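Local structure of racemase (Pseudovibrio sp. JE062, 3MKC) at residues I61-E64 / L68-I71; L102-L107 / M265-F270; D205-V210 / A335-Y340; A239-Q242 / G248-K251; S286-C291 / T295-I300. The protein belongs to the enolase superfamily, joining an N-terminal domain of the mandelate racemase/muconate lactonizing enzyme type to a TIM-barrel-like C-terminal domain. One frame throughout, in Å; residues are numbered along the deposited sequence.

Contact 1: residues I61-E64 / L68-I71; sequences IETE and LTNI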
# COMPACT_ATOMS: atom_id res chain seq x y z
N ILE A 61 12.71 15.55 15.61
CA ILE A 61 14.06 15.47 16.16
C ILE A 61 14.92 16.64 15.70
O ILE A 61 14.64 17.28 14.68
CB ILE A 61 14.75 14.14 15.77
CG1 ILE A 61 14.80 13.98 14.25
CG2 ILE A 61 14.02 12.98 16.42
CD1 ILE A 61 16.09 14.43 13.62
N GLU A 62 15.97 16.92 16.47
CA GLU A 62 16.87 18.01 16.14
C GLU A 62 18.03 17.50 15.29
O GLU A 62 18.57 16.43 15.55
CB GLU A 62 17.43 18.66 17.41
CG GLU A 62 18.16 19.97 17.15
CD GLU A 62 18.70 20.62 18.41
OE1 GLU A 62 17.95 20.71 19.41
OE2 GLU A 62 19.88 21.04 18.40
N THR A 63 18.39 18.29 14.29
CA THR A 63 19.48 17.97 13.38
C THR A 63 20.82 17.96 14.12
O THR A 63 21.12 18.87 14.89
CB THR A 63 19.53 19.00 12.25
OG1 THR A 63 18.34 18.88 11.46
CG2 THR A 63 20.75 18.80 11.37
N GLU A 64 21.62 16.92 13.89
CA GLU A 64 22.91 16.80 14.56
C GLU A 64 24.11 16.86 13.62
O GLU A 64 25.07 17.59 13.86
CB GLU A 64 22.96 15.50 15.36
CG GLU A 64 21.97 15.46 16.50
CD GLU A 64 22.09 14.21 17.33
OE1 GLU A 64 23.24 13.83 17.65
OE2 GLU A 64 21.05 13.62 17.68
N LEU A 68 22.29 12.94 10.04
CA LEU A 68 21.26 12.89 11.08
C LEU A 68 20.55 14.23 11.09
O LEU A 68 20.79 15.08 11.95
CB LEU A 68 21.89 12.59 12.45
CG LEU A 68 20.97 12.39 13.66
CD1 LEU A 68 19.85 11.44 13.31
CD2 LEU A 68 21.78 11.85 14.84
N THR A 69 19.66 14.41 10.12
CA THR A 69 18.92 15.64 9.95
C THR A 69 17.43 15.43 10.19
O THR A 69 16.92 14.32 10.04
CB THR A 69 19.13 16.15 8.52
OG1 THR A 69 20.53 16.09 8.20
CG2 THR A 69 18.63 17.58 8.37
N ASN A 70 16.74 16.50 10.57
CA ASN A 70 15.30 16.40 10.75
C ASN A 70 14.79 16.14 9.33
O ASN A 70 15.26 16.76 8.38
CB ASN A 70 14.74 17.71 11.31
CG ASN A 70 13.23 17.70 11.39
OD1 ASN A 70 12.55 17.86 10.38
ND2 ASN A 70 12.70 17.49 12.59
N ILE A 71 13.84 15.22 9.18
CA ILE A 71 13.32 14.84 7.87
C ILE A 71 12.73 15.99 7.03
O ILE A 71 12.97 16.07 5.82
CB ILE A 71 12.25 13.71 7.99
CG1 ILE A 71 11.71 13.31 6.62
CG2 ILE A 71 11.11 14.17 8.86
CD1 ILE A 71 12.73 12.69 5.71

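Contact 2: residues L102-L107 / M265-F270; sequences LGMFAL and MSTTRF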
# COMPACT_ATOMS: atom_id res chain seq x y z
N LEU A 102 11.35 2.50 10.37
CA LEU A 102 10.47 3.61 10.75
C LEU A 102 10.72 4.92 10.02
O LEU A 102 9.78 5.57 9.54
CB LEU A 102 10.57 3.87 12.26
CG LEU A 102 9.57 4.89 12.82
CD1 LEU A 102 8.26 4.18 13.14
CD2 LEU A 102 10.13 5.53 14.08
N GLY A 103 11.98 5.33 9.96
CA GLY A 103 12.32 6.57 9.29
C GLY A 103 11.75 6.67 7.89
O GLY A 103 11.32 7.74 7.46
N MSE A 104 11.73 5.55 7.17
CA MSE A 104 11.22 5.55 5.81
C MSE A 104 9.71 5.75 5.76
O MSE A 104 9.19 6.26 4.76
CB MSE A 104 11.59 4.24 5.09
CG MSE A 104 13.07 4.17 4.67
SE MSE A 104 13.66 5.58 3.50
CE MSE A 104 12.43 5.33 2.05
N PHE A 105 9.00 5.37 6.82
CA PHE A 105 7.55 5.56 6.81
C PHE A 105 7.32 7.07 6.77
O PHE A 105 6.45 7.56 6.04
CB PHE A 105 6.89 4.98 8.07
CG PHE A 105 7.20 3.54 8.35
CD1 PHE A 105 7.87 2.73 7.41
CD2 PHE A 105 6.85 2.98 9.58
CE1 PHE A 105 8.16 1.40 7.71
CE2 PHE A 105 7.14 1.65 9.88
CZ PHE A 105 7.80 0.86 8.94
N ALA A 106 8.10 7.80 7.55
CA ALA A 106 7.98 9.25 7.61
C ALA A 106 8.29 9.89 6.25
O ALA A 106 7.58 10.78 5.80
CB ALA A 106 8.92 9.81 8.67
N LEU A 107 9.36 9.42 5.61
CA LEU A 107 9.73 9.96 4.32
C LEU A 107 8.60 9.67 3.33
O LEU A 107 8.24 10.51 2.52
CB LEU A 107 11.04 9.33 3.84
CG LEU A 107 11.70 9.86 2.57
CD1 LEU A 107 13.15 9.41 2.53
CD2 LEU A 107 10.97 9.36 1.33
N MSE A 265 6.42 -5.82 4.24
CA MSE A 265 6.92 -4.94 5.30
C MSE A 265 8.24 -4.24 5.00
O MSE A 265 8.79 -3.54 5.86
CB MSE A 265 7.07 -5.73 6.60
CG MSE A 265 5.80 -6.46 7.05
SE MSE A 265 5.97 -7.29 8.77
CE MSE A 265 6.64 -8.99 8.24
N SER A 266 8.75 -4.44 3.80
CA SER A 266 10.04 -3.86 3.39
C SER A 266 10.01 -2.35 3.15
O SER A 266 8.95 -1.73 3.13
CB SER A 266 10.49 -4.52 2.10
OG SER A 266 9.63 -4.13 1.04
N THR A 267 11.20 -1.77 2.98
CA THR A 267 11.34 -0.35 2.67
C THR A 267 12.51 -0.18 1.69
O THR A 267 13.51 -0.90 1.79
CB THR A 267 11.59 0.54 3.92
OG1 THR A 267 12.90 0.28 4.44
CG2 THR A 267 10.52 0.28 4.98
N THR A 268 12.34 0.75 0.77
CA THR A 268 13.28 1.12 -0.29
C THR A 268 13.38 0.12 -1.42
O THR A 268 13.00 -1.05 -1.30
CB THR A 268 14.71 1.37 0.23
OG1 THR A 268 15.34 0.11 0.51
CG2 THR A 268 14.68 2.24 1.48
N ARG A 269 13.90 0.61 -2.54
CA ARG A 269 14.07 -0.21 -3.73
C ARG A 269 15.23 -1.17 -3.50
O ARG A 269 15.40 -2.13 -4.24
CB ARG A 269 14.37 0.68 -4.93
CG ARG A 269 15.55 1.62 -4.74
CD ARG A 269 15.65 2.60 -5.90
NE ARG A 269 16.85 3.43 -5.86
CZ ARG A 269 17.06 4.39 -4.97
NH1 ARG A 269 16.15 4.65 -4.04
NH2 ARG A 269 18.19 5.10 -5.00
N PHE A 270 16.03 -0.91 -2.47
CA PHE A 270 17.17 -1.77 -2.19
C PHE A 270 16.72 -3.11 -1.63
O PHE A 270 17.26 -4.16 -1.97
CB PHE A 270 18.11 -1.06 -1.21
CG PHE A 270 18.56 0.29 -1.70
CD1 PHE A 270 19.22 0.41 -2.92
CD2 PHE A 270 18.27 1.45 -0.98
CE1 PHE A 270 19.59 1.66 -3.41
CE2 PHE A 270 18.63 2.70 -1.47
CZ PHE A 270 19.29 2.81 -2.69

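Contact 3: residues D205-V210 / A335-Y340; sequences DTDMMV and APYFEY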
# COMPACT_ATOMS: atom_id res chain seq x y z
N ASP A 205 -14.72 -17.72 -11.40
CA ASP A 205 -14.78 -16.54 -12.24
C ASP A 205 -14.05 -15.36 -11.62
O ASP A 205 -13.55 -14.49 -12.33
CB ASP A 205 -16.24 -16.14 -12.50
CG ASP A 205 -16.84 -16.87 -13.67
OD1 ASP A 205 -16.21 -17.83 -14.18
OD2 ASP A 205 -17.96 -16.49 -14.09
N THR A 206 -14.00 -15.33 -10.30
CA THR A 206 -13.34 -14.26 -9.57
C THR A 206 -11.97 -14.72 -9.08
O THR A 206 -11.85 -15.78 -8.48
CB THR A 206 -14.18 -13.84 -8.36
OG1 THR A 206 -15.53 -13.58 -8.78
CG2 THR A 206 -13.61 -12.59 -7.71
N ASP A 207 -10.94 -13.92 -9.33
CA ASP A 207 -9.60 -14.29 -8.86
C ASP A 207 -9.57 -14.27 -7.34
O ASP A 207 -10.20 -13.41 -6.72
CB ASP A 207 -8.55 -13.33 -9.41
CG ASP A 207 -8.00 -13.78 -10.74
OD1 ASP A 207 -7.59 -14.95 -10.84
OD2 ASP A 207 -7.97 -12.96 -11.69
N MSE A 208 -8.83 -15.20 -6.75
CA MSE A 208 -8.74 -15.28 -5.30
C MSE A 208 -7.30 -15.35 -4.82
O MSE A 208 -6.56 -16.26 -5.20
CB MSE A 208 -9.49 -16.52 -4.80
CG MSE A 208 -9.55 -16.64 -3.29
SE MSE A 208 -10.72 -18.08 -2.73
CE MSE A 208 -9.54 -19.08 -1.62
N MSE A 209 -6.93 -14.39 -3.99
CA MSE A 209 -5.59 -14.32 -3.41
C MSE A 209 -5.67 -14.79 -1.97
O MSE A 209 -6.74 -14.78 -1.37
CB MSE A 209 -5.07 -12.88 -3.44
CG MSE A 209 -4.80 -12.35 -4.84
SE MSE A 209 -6.35 -11.78 -5.86
CE MSE A 209 -5.55 -10.29 -6.73
N VAL A 210 -4.54 -15.21 -1.41
CA VAL A 210 -4.53 -15.69 -0.03
C VAL A 210 -3.36 -15.14 0.79
O VAL A 210 -2.21 -15.15 0.34
CB VAL A 210 -4.45 -17.24 0.02
CG1 VAL A 210 -4.59 -17.72 1.46
CG2 VAL A 210 -5.56 -17.84 -0.85
N ALA A 335 0.48 -4.56 -13.02
CA ALA A 335 -0.29 -5.78 -12.80
C ALA A 335 -1.78 -5.59 -13.05
O ALA A 335 -2.27 -4.46 -13.11
CB ALA A 335 -0.07 -6.28 -11.37
N PRO A 336 -2.53 -6.70 -13.19
CA PRO A 336 -3.98 -6.63 -13.45
C PRO A 336 -4.79 -6.01 -12.31
O PRO A 336 -5.86 -5.45 -12.53
CB PRO A 336 -4.38 -8.09 -13.66
CG PRO A 336 -3.10 -8.76 -14.06
CD PRO A 336 -2.08 -8.09 -13.19
N TYR A 337 -4.28 -6.15 -11.08
CA TYR A 337 -4.97 -5.63 -9.91
C TYR A 337 -4.00 -4.92 -8.98
O TYR A 337 -2.78 -4.92 -9.20
CB TYR A 337 -5.63 -6.77 -9.13
CG TYR A 337 -6.42 -7.74 -9.98
CD1 TYR A 337 -7.60 -7.35 -10.61
CD2 TYR A 337 -6.00 -9.07 -10.14
CE1 TYR A 337 -8.34 -8.25 -11.37
CE2 TYR A 337 -6.73 -9.97 -10.90
CZ TYR A 337 -7.91 -9.55 -11.51
OH TYR A 337 -8.65 -10.44 -12.25
N PHE A 338 -4.56 -4.31 -7.93
CA PHE A 338 -3.80 -3.62 -6.89
C PHE A 338 -4.66 -3.69 -5.63
O PHE A 338 -5.89 -3.75 -5.74
CB PHE A 338 -3.49 -2.18 -7.30
CG PHE A 338 -4.70 -1.29 -7.40
CD1 PHE A 338 -4.92 -0.29 -6.46
CD2 PHE A 338 -5.61 -1.44 -8.43
CE1 PHE A 338 -6.02 0.55 -6.55
CE2 PHE A 338 -6.73 -0.61 -8.53
CZ PHE A 338 -6.93 0.39 -7.59
N GLU A 339 -4.05 -3.71 -4.46
CA GLU A 339 -4.83 -3.82 -3.23
C GLU A 339 -5.61 -2.56 -2.89
O GLU A 339 -5.07 -1.45 -2.93
CB GLU A 339 -3.97 -4.21 -2.03
CG GLU A 339 -4.77 -4.30 -0.73
CD GLU A 339 -4.00 -4.93 0.42
OE1 GLU A 339 -2.80 -4.63 0.57
OE2 GLU A 339 -4.61 -5.70 1.19
N TYR A 340 -6.87 -2.76 -2.55
CA TYR A 340 -7.74 -1.66 -2.20
C TYR A 340 -8.71 -2.12 -1.11
O TYR A 340 -9.19 -3.25 -1.14
CB TYR A 340 -8.54 -1.21 -3.42
CG TYR A 340 -9.18 0.15 -3.28
CD1 TYR A 340 -8.48 1.31 -3.60
CD2 TYR A 340 -10.49 0.27 -2.84
CE1 TYR A 340 -9.07 2.56 -3.49
CE2 TYR A 340 -11.10 1.52 -2.72
CZ TYR A 340 -10.38 2.66 -3.05
OH TYR A 340 -10.97 3.89 -2.93

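Contact 4: residues A239-Q242 / G248-K251; sequences ATLQ and GHAK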
# COMPACT_ATOMS: atom_id res chain seq x y z
N ALA A 239 2.58 -13.79 2.34
CA ALA A 239 3.06 -14.01 3.69
C ALA A 239 3.09 -15.49 4.07
O ALA A 239 2.55 -15.89 5.09
CB ALA A 239 2.19 -13.23 4.67
N THR A 240 3.73 -16.29 3.22
CA THR A 240 3.84 -17.72 3.47
C THR A 240 4.95 -17.96 4.49
O THR A 240 4.73 -18.59 5.52
CB THR A 240 4.19 -18.48 2.18
OG1 THR A 240 5.34 -17.88 1.58
CG2 THR A 240 3.02 -18.42 1.20
N LEU A 241 6.14 -17.45 4.20
CA LEU A 241 7.28 -17.63 5.09
C LEU A 241 7.63 -16.34 5.80
O LEU A 241 7.06 -15.29 5.51
CB LEU A 241 8.48 -18.14 4.30
CG LEU A 241 8.28 -19.55 3.73
CD1 LEU A 241 9.41 -19.91 2.78
CD2 LEU A 241 8.19 -20.53 4.88
N GLN A 242 8.56 -16.43 6.75
CA GLN A 242 8.96 -15.24 7.49
C GLN A 242 9.53 -14.22 6.52
O GLN A 242 10.18 -14.57 5.54
CB GLN A 242 9.95 -15.61 8.58
CG GLN A 242 9.37 -16.61 9.58
CD GLN A 242 7.97 -16.22 10.06
OE1 GLN A 242 6.99 -16.89 9.76
NE2 GLN A 242 7.89 -15.13 10.81
N GLY A 248 14.16 -18.72 1.57
CA GLY A 248 13.06 -19.66 1.70
C GLY A 248 12.01 -19.42 0.64
O GLY A 248 11.43 -20.35 0.09
N HIS A 249 11.74 -18.15 0.34
CA HIS A 249 10.77 -17.85 -0.69
C HIS A 249 11.25 -18.39 -2.04
O HIS A 249 10.47 -18.89 -2.84
CB HIS A 249 10.52 -16.34 -0.76
CG HIS A 249 9.71 -15.80 0.38
ND1 HIS A 249 10.20 -15.71 1.66
CD2 HIS A 249 8.44 -15.34 0.43
CE1 HIS A 249 9.27 -15.21 2.46
NE2 HIS A 249 8.19 -14.98 1.73
N ALA A 250 12.56 -18.29 -2.30
CA ALA A 250 13.09 -18.78 -3.56
C ALA A 250 12.79 -20.28 -3.69
O ALA A 250 12.49 -20.77 -4.79
CB ALA A 250 14.61 -18.54 -3.64
N LYS A 251 12.85 -20.99 -2.57
CA LYS A 251 12.57 -22.42 -2.56
C LYS A 251 11.14 -22.66 -3.00
O LYS A 251 10.87 -23.54 -3.82
CB LYS A 251 12.77 -23.01 -1.16
CG LYS A 251 14.23 -23.19 -0.76
CD LYS A 251 14.88 -24.30 -1.58
CE LYS A 251 16.19 -24.75 -0.96
NZ LYS A 251 17.23 -23.69 -1.03
O HOH W 1 6.30 -13.91 3.20

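Contact 5: residues S286-C291 / T295-I300; sequences SDYNRC and TELRRI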
# COMPACT_ATOMS: atom_id res chain seq x y z
N SER A 286 5.49 -3.89 -1.59
CA SER A 286 6.01 -2.70 -0.92
C SER A 286 4.87 -1.70 -0.74
O SER A 286 4.13 -1.40 -1.68
CB SER A 286 7.13 -2.09 -1.75
OG SER A 286 8.11 -3.08 -2.03
N ASP A 287 4.74 -1.16 0.47
CA ASP A 287 3.65 -0.24 0.82
C ASP A 287 3.89 1.25 0.54
O ASP A 287 4.97 1.77 0.78
CB ASP A 287 3.34 -0.43 2.31
CG ASP A 287 2.02 0.19 2.73
OD1 ASP A 287 1.69 1.30 2.27
OD2 ASP A 287 1.32 -0.45 3.54
N TYR A 288 2.85 1.92 0.05
CA TYR A 288 2.90 3.35 -0.26
C TYR A 288 3.42 4.18 0.90
O TYR A 288 4.28 5.05 0.73
CB TYR A 288 1.50 3.88 -0.59
CG TYR A 288 0.77 3.15 -1.68
CD1 TYR A 288 0.92 3.52 -3.02
CD2 TYR A 288 -0.07 2.08 -1.38
CE1 TYR A 288 0.25 2.85 -4.03
CE2 TYR A 288 -0.75 1.40 -2.39
CZ TYR A 288 -0.58 1.79 -3.71
OH TYR A 288 -1.22 1.09 -4.72
N ASN A 289 2.88 3.91 2.08
CA ASN A 289 3.24 4.69 3.26
C ASN A 289 4.36 4.11 4.10
O ASN A 289 4.55 4.50 5.26
CB ASN A 289 1.98 4.90 4.12
CG ASN A 289 1.26 3.61 4.44
OD1 ASN A 289 1.85 2.68 5.01
ND2 ASN A 289 -0.02 3.53 4.06
N ARG A 290 5.12 3.18 3.52
CA ARG A 290 6.23 2.57 4.23
C ARG A 290 7.55 2.60 3.46
O ARG A 290 8.58 3.03 3.99
CB ARG A 290 5.93 1.09 4.53
CG ARG A 290 4.84 0.81 5.56
CD ARG A 290 4.57 -0.70 5.61
NE ARG A 290 5.72 -1.47 6.10
CZ ARG A 290 6.01 -1.65 7.38
NH1 ARG A 290 5.23 -1.11 8.32
NH2 ARG A 290 7.08 -2.35 7.73
N CYS A 291 7.50 2.15 2.21
CA CYS A 291 8.70 2.00 1.39
C CYS A 291 9.38 3.18 0.74
O CYS A 291 10.45 3.00 0.16
CB CYS A 291 8.44 0.96 0.31
SG CYS A 291 7.54 1.61 -1.12
N THR A 295 7.19 7.84 -5.31
CA THR A 295 8.45 7.97 -6.03
C THR A 295 9.25 6.68 -5.97
O THR A 295 9.76 6.21 -6.99
CB THR A 295 9.30 9.12 -5.46
OG1 THR A 295 8.59 10.35 -5.60
CG2 THR A 295 10.61 9.22 -6.21
N GLU A 296 9.35 6.08 -4.80
CA GLU A 296 10.11 4.84 -4.69
C GLU A 296 9.33 3.70 -5.35
O GLU A 296 9.92 2.79 -5.94
CB GLU A 296 10.40 4.51 -3.22
CG GLU A 296 11.44 3.40 -3.05
CD GLU A 296 12.86 3.83 -3.42
OE1 GLU A 296 13.01 4.74 -4.27
OE2 GLU A 296 13.82 3.25 -2.87
N LEU A 297 8.00 3.75 -5.26
CA LEU A 297 7.19 2.70 -5.88
C LEU A 297 7.36 2.72 -7.40
O LEU A 297 7.26 1.68 -8.06
CB LEU A 297 5.72 2.85 -5.50
CG LEU A 297 5.35 2.22 -4.15
CD1 LEU A 297 3.92 2.56 -3.79
CD2 LEU A 297 5.53 0.71 -4.22
N ARG A 298 7.62 3.89 -7.96
CA ARG A 298 7.83 3.99 -9.40
C ARG A 298 9.16 3.32 -9.76
O ARG A 298 9.24 2.57 -10.73
CB ARG A 298 7.85 5.44 -9.85
CG ARG A 298 7.99 5.59 -11.35
CD ARG A 298 8.09 7.04 -11.78
NE ARG A 298 7.90 7.17 -13.22
CZ ARG A 298 7.88 8.33 -13.87
NH1 ARG A 298 8.05 9.48 -13.22
NH2 ARG A 298 7.68 8.34 -15.18
N ARG A 299 10.21 3.60 -8.98
CA ARG A 299 11.50 2.98 -9.28
C ARG A 299 11.40 1.48 -9.09
O ARG A 299 11.93 0.70 -9.89
CB ARG A 299 12.60 3.55 -8.38
CG ARG A 299 13.09 4.91 -8.84
CD ARG A 299 14.30 5.36 -8.06
NE ARG A 299 13.96 5.80 -6.71
CZ ARG A 299 13.98 7.07 -6.31
NH1 ARG A 299 14.32 8.03 -7.16
NH2 ARG A 299 13.70 7.38 -5.05
N ILE A 300 10.72 1.08 -8.02
CA ILE A 300 10.54 -0.33 -7.71
C ILE A 300 9.77 -1.05 -8.81
O ILE A 300 10.13 -2.16 -9.20
CB ILE A 300 9.78 -0.48 -6.39
CG1 ILE A 300 10.68 -0.01 -5.24
CG2 ILE A 300 9.32 -1.92 -6.21
CD1 ILE A 300 9.97 0.03 -3.90

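Contact 1: residues I61-E64 / L68-I71
A chi1 of 175° in N70 turns its carboxamide back across to the carbonyl of I61, while chi1 of T63 (-66°) sets OG1 against the backbone N-H of N70. The amide bond is well made: ND2 of N70 lies 2.9 Å from O of I61 with 170° at the hydrogen, in the carbonyl plane on a lone pair, and the oxygen sits in the amide plane. The same ND2 also donates to O of A59, and OD1 of N70 is hydrogen-bonded to OG1 of T72, so both ends of the amide are held and its rotation is fixed. OG1 of T63 accepts from N of N70 at 3.0 Å and has a second partner in the carboxylate of E73. The backbone joins in, N of E64 reaching O of L68 at 2.8 Å. Carbon contacts fill in around these bonds: CD1 of I61 rests 3.6 Å from CA of N70, and the side chains of L68 and E64 run side by side, CD2 of L68 against the carboxylate. Helix 95-98 touches I61 and L68. The two strips belong to one irregular excursion between helices 52-59 and 83-93, a compact loop closed by backbone and side-chain hydrogen bonds in the N-terminal domain.

Contact 2: residues L102-L107 / M265-F270
T267 meets the helix with CB and its methyl: CB lies 3.9 Å from CB of M104, and the methyl CG2 comes in at the edge of the F105 ring, near its plane, 3.8 Å from CE1. M104, a selenomethionine, then bends at chi2 and chi3 (both -58°), which curls its tail toward T268 and brings CE to 3.9 Å from CG2 of T268, the two side chains crossing at about a right angle. All four residues are buried, and the touching is entirely van der Waals.

One shell further out, the backbone of the loop is held by other parts of the chain. N of T267 donates to the carboxylate of E271, and the backbone of T268 is bonded to that of C291. W87 and Y91 of helix 83-93 press on the selenomethionine, and R290 lies against the F105 ring, whose one face has CA of L102 3.8 Å above its centre. The contact thus sets the first turn of helix 102-122 against the approach to helix 268-277, a piece of the interface at which the N-terminal family region meets the barrel-like C-terminal region of an enolase-superfamily protein.

Contact 3: residues D205-V210 / A335-Y340
A single hydroxyl-carboxylate hydrogen bond, backed by one methyl contact, links strand 207-211 to the turn leading into strand 339-340, on the sheet of the barrel-like domain. The backbones stay well apart, CA of D207 and CA of Y337 being 9.9 Å from each other, so the side chain of Y337 does the bridging. Its OH donates to OD2 of D207 at 2.7 Å, using the anti lone pair of that oxygen, the one pointing away from OD1. The oxygen comes in at the ring edge, near the ring plane, while the carboxylate itself is turned 71° from the ring. Two residues on, the selenomethionine M209 leaves its strand on the same side as D207; a bend at chi2 (78°) carries CE to 3.6 Å from CD2 of Y337, obliquely to the ring. A175 of the neighbouring strand 175-179 touches D207, M209 and Y337, and R174 also lies against the tyrosine. P336 puts CB 4.0 Å above one face of the ring, toward its rim. Held at the hydroxyl by the carboxylate and flanked by M209, A175 and P336, the ring should have little freedom to swing, and the short bond is consistent with an ionised aspartate accepting from a neutral phenol.

Contact 4: residues A239-Q242 / G248-K251
G248, in the first turn of helix 246-255, meets L241 with its carbonyl: CD1 of that leucine lies 3.4 Å from O of G248 and as close to its carbonyl carbon, so the methyl packs directly on the glycine backbone.

H249 follows and carries most of the contact. Its CG stands anti to the carbonyl carbon (chi1 -73°), which extends the imidazole over the loop. There CE1 comes to 3.3 Å from O of Q242, which sits at the ring edge and in its plane, and to 3.5 Å from CB of L241. A water, also at the edge and in plane, lies 2.6 Å from NE2 of H249, hydrogen-bonded to it, and donates to O of L241 at 2.8 Å, joining ring to backbone. This is a beta-to-alpha connection of the barrel-like domain, in which the chain leaves strand 236-238, turns through the loop and enters helix 246-255. ND1 of H249 is bonded to the carbonyl of D245, so both ring nitrogens are engaged, and W275 meets the ring edge-to-face. Across the loop, L241 and T240 also pack on L252 of the same helix and on V222 of helix 219-228, while N of L241 is buried without any partner in the model.

Contact 5: residues S286-C291 / T295-I300
The closest touch here is an unusually short one between carbons: CD1 of L297 stands 3.2 Å from CD1 of the Y288 ring, approaching it obliquely, the two side chains crossing at about a right angle. The tyrosine starts out pointing away from the helix, yet its ring swings back far enough to meet the leucine. L297 is the central side chain, touching S286, Y288 and C291. Its other methyl, CD2, rests 3.6 Å from O of S286, and its CG lies 3.8 Å from SG of C291. The torsion of C291 (chi1 81°) tucks SG between its backbone N and carbonyl carbon, facing the helix, where it also touches CD1 of I300 at 4.0 Å.

The loop holds its own shape. OD1 of D287 accepts from N of N289, an Asx turn, and O of D287 takes N of both R290 and C291, so the chain is wound tightly just before the helix. On the helix, R299 grips E296 side-on, NE and NH2 both going to OE1, each at 2.8 Å; the other carboxylate oxygen of E296 pairs with R269. Two arginines on one carboxylate would be expected to keep it ionised. R299 in turn lies against W87 as a cation-pi pair, and T321 and A325 of helix 319-331 touch the Y288 side chain. The whole is the buried turn that carries the chain from strand 283-284 into helix 293-306, a beta-to-alpha connection of the barrel-like domain.

Contacts 2, 4 and 5 are buried, contact 3 is partly so, and contact 1 lies farthest out, about 27 Å from the chain's centre. Contact 1 relies on direct hydrogen bonds, contact 3 on a single one with a methyl beside it, and contact 4 on packing round a histidine ring plus a bridging water; contacts 2 and 5 meet across their segments through apolar packing. Contacts 4 and 5 are both strand-to-helix connections in the C-terminal domain. Contacts 2 and 5 form one cluster, their centres about 8 Å apart, tied by a probable hydrogen bond from NH2 of R290 to O of M265. Contact 1 touches contact 2 through I71 and L107.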